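Local structure of endonuclease V isoform X2 (Ciona intestinalis, 6OZI) at residues Y69-K74 against L98-A103. The protein is an inosine-specific endonuclease that probably cleaves nucleic acid strands close to inosine in a metal-dependent reaction, with eukaryotic members of the family acting on RNA. The protein carries 1 engineered substitution. Numbering follows the deposited sequence.
Sequences YMNTTK and LQLLKA. With K (potassium ion), chain E.
Leu101 sets one methyl squarely on the ring of Tyr69: CD1 stands 3.5 Å from the ring centroid and only 2° off the normal, a CH-pi contact over the face. Its near-equal distances to the ring carbons, such as 3.7 Å to Tyr69 CZ, confirm the centring. With CG anti to the backbone N (chi1 176°), the Tyr69 ring extends toward the helix, where its OH lies 3.6 Å from Leu101 CA. Leu100 works beside this pair, crossing Asn71 at about a right angle and laying its CD2 methyl against the Asn71 amide. The two ends of that amide have separate tasks. Asn71 OD1 binds the potassium ion at 2.8 Å, while ND2 donates to Glu97, one residue before 98-103, and to a water that also coordinates the ion; these bonds should fix the amide's rotation. Thr72 O, 2.8 Å from the potassium ion, is the other protein ligand. Tyr69, Asn71 and Thr73 pair through their backbones with strand 52-61, and 67-76 is the sheet's outermost strand within this chain. The axes of 69-74 and 98-103 approach to 10.0 Å, their N-to-C directions 138° apart, as helix 86-104 packs on strand 67-76 in the helix-on-sheet layering of endonuclease V's RNase H-like fold.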
loop_
_atom_site.group_PDB
_atom_site.type_symbol
_atom_site.label_atom_id
_atom_site.label_comp_id
_atom_site.label_asym_id
_atom_site.label_seq_id
_atom_site.Cartn_x
_atom_site.Cartn_y
_atom_site.Cartn_z
ATOM N N TYR A 69 24.280 1.079 -4.651
ATOM C CA TYR A 69 24.363 2.386 -4.010
ATOM C C TYR A 69 22.964 2.886 -3.688
ATOM O O TYR A 69 22.036 2.700 -4.474
ATOM C CB TYR A 69 25.088 3.398 -4.904
ATOM C CG TYR A 69 25.147 4.822 -4.361
ATOM C CD1 TYR A 69 24.127 5.737 -4.623
ATOM C CD2 TYR A 69 26.239 5.259 -3.618
ATOM C CE1 TYR A 69 24.186 7.036 -4.149
ATOM C CE2 TYR A 69 26.303 6.552 -3.139
ATOM C CZ TYR A 69 25.277 7.437 -3.408
ATOM O OH TYR A 69 25.354 8.726 -2.933
ATOM N N MET A 70 22.822 3.526 -2.533
ATOM C CA MET A 70 21.570 4.175 -2.170
ATOM C C MET A 70 21.874 5.350 -1.254
ATOM O O MET A 70 22.756 5.262 -0.395
ATOM C CB MET A 70 20.601 3.203 -1.483
ATOM C CG MET A 70 19.214 3.787 -1.206
ATOM S SD MET A 70 19.095 4.661 0.375
ATOM C CE MET A 70 18.813 3.285 1.491
ATOM N N ASN A 71 21.150 6.449 -1.451
ATOM C CA ASN A 71 21.218 7.568 -0.523
ATOM C C ASN A 71 19.893 8.319 -0.555
ATOM O O ASN A 71 19.286 8.469 -1.620
ATOM C CB ASN A 71 22.384 8.515 -0.847
ATOM C CG ASN A 71 22.499 9.660 0.149
ATOM O OD1 ASN A 71 23.032 9.494 1.249
ATOM N ND2 ASN A 71 22.000 10.828 -0.234
ATOM N N THR A 72 19.449 8.779 0.615
ATOM C CA THR A 72 18.269 9.626 0.732
ATOM C C THR A 72 18.666 10.932 1.404
ATOM O O THR A 72 19.591 10.967 2.212
ATOM C CB THR A 72 17.145 8.962 1.548
ATOM O OG1 THR A 72 17.598 8.725 2.887
ATOM C CG2 THR A 72 16.726 7.641 0.921
ATOM N N THR A 73 17.957 12.008 1.070
ATOM C CA THR A 73 18.275 13.330 1.593
ATOM C C THR A 73 16.990 14.054 1.954
ATOM O O THR A 73 16.083 14.157 1.125
ATOM C CB THR A 73 19.052 14.163 0.567
ATOM O OG1 THR A 73 20.140 13.394 0.047
ATOM C CG2 THR A 73 19.597 15.425 1.211
ATOM N N LYS A 74 16.906 14.545 3.185
ATOM C CA LYS A 74 15.807 15.429 3.547
ATOM C C LYS A 74 15.971 16.752 2.807
ATOM O O LYS A 74 17.010 17.411 2.919
ATOM C CB LYS A 74 15.773 15.645 5.055
ATOM C CG LYS A 74 14.646 16.545 5.534
ATOM C CD LYS A 74 14.768 16.806 7.032
ATOM C CE LYS A 74 13.762 17.846 7.507
ATOM N NZ LYS A 74 13.928 19.131 6.772
ATOM N N LEU A 98 23.262 13.694 -7.284
ATOM C CA LEU A 98 24.277 13.311 -8.257
ATOM C C LEU A 98 25.659 13.740 -7.795
ATOM O O LEU A 98 26.625 12.975 -7.890
ATOM C CB LEU A 98 23.953 13.929 -9.616
ATOM C CG LEU A 98 24.913 13.599 -10.758
ATOM C CD1 LEU A 98 24.839 12.114 -11.074
ATOM C CD2 LEU A 98 24.595 14.432 -11.990
ATOM N N GLN A 99 25.779 14.985 -7.322
ATOM C CA GLN A 99 27.060 15.469 -6.822
ATOM C C GLN A 99 27.540 14.628 -5.642
ATOM O O GLN A 99 28.736 14.316 -5.530
ATOM C CB GLN A 99 26.929 16.945 -6.445
ATOM C CG GLN A 99 27.949 17.456 -5.456
ATOM C CD GLN A 99 27.881 18.971 -5.287
ATOM O OE1 GLN A 99 26.809 19.542 -5.061
ATOM N NE2 GLN A 99 29.037 19.621 -5.356
ATOM N N LEU A 100 26.618 14.254 -4.748
ATOM C CA LEU A 100 26.975 13.373 -3.639
ATOM C C LEU A 100 27.469 12.016 -4.140
ATOM O O LEU A 100 28.482 11.500 -3.657
ATOM C CB LEU A 100 25.774 13.207 -2.713
ATOM C CG LEU A 100 25.966 12.401 -1.437
ATOM C CD1 LEU A 100 27.167 12.894 -0.671
ATOM C CD2 LEU A 100 24.716 12.553 -0.603
ATOM N N LEU A 101 26.768 11.423 -5.108
ATOM C CA LEU A 101 27.203 10.146 -5.672
ATOM C C LEU A 101 28.596 10.263 -6.281
ATOM O O LEU A 101 29.462 9.411 -6.051
ATOM C CB LEU A 101 26.193 9.665 -6.713
ATOM C CG LEU A 101 26.606 8.495 -7.606
ATOM C CD1 LEU A 101 26.814 7.221 -6.799
ATOM C CD2 LEU A 101 25.565 8.271 -8.691
ATOM N N LYS A 102 28.834 11.321 -7.060
ATOM C CA LYS A 102 30.143 11.489 -7.686
ATOM C C LYS A 102 31.245 11.677 -6.652
ATOM O O LYS A 102 32.375 11.226 -6.867
ATOM C CB LYS A 102 30.129 12.673 -8.658
ATOM C CG LYS A 102 29.297 12.441 -9.918
ATOM C CD LYS A 102 29.359 13.636 -10.873
ATOM C CE LYS A 102 28.803 13.266 -12.242
ATOM N NZ LYS A 102 28.750 14.405 -13.198
ATOM N N ALA A 103 30.945 12.321 -5.519
ATOM C CA ALA A 103 31.985 12.500 -4.510
ATOM C C ALA A 103 32.212 11.227 -3.700
ATOM O O ALA A 103 33.348 10.923 -3.323
ATOM C CB ALA A 103 31.628 13.660 -3.577
HETATM K K K E . 21.872 10.397 3.677
HETATM O O HOH W 1 22.100 13.053 2.069
HETATM O O HOH W 2 19.799 9.574 5.213
HETATM O O HOH W 3 21.002 7.355 3.280
#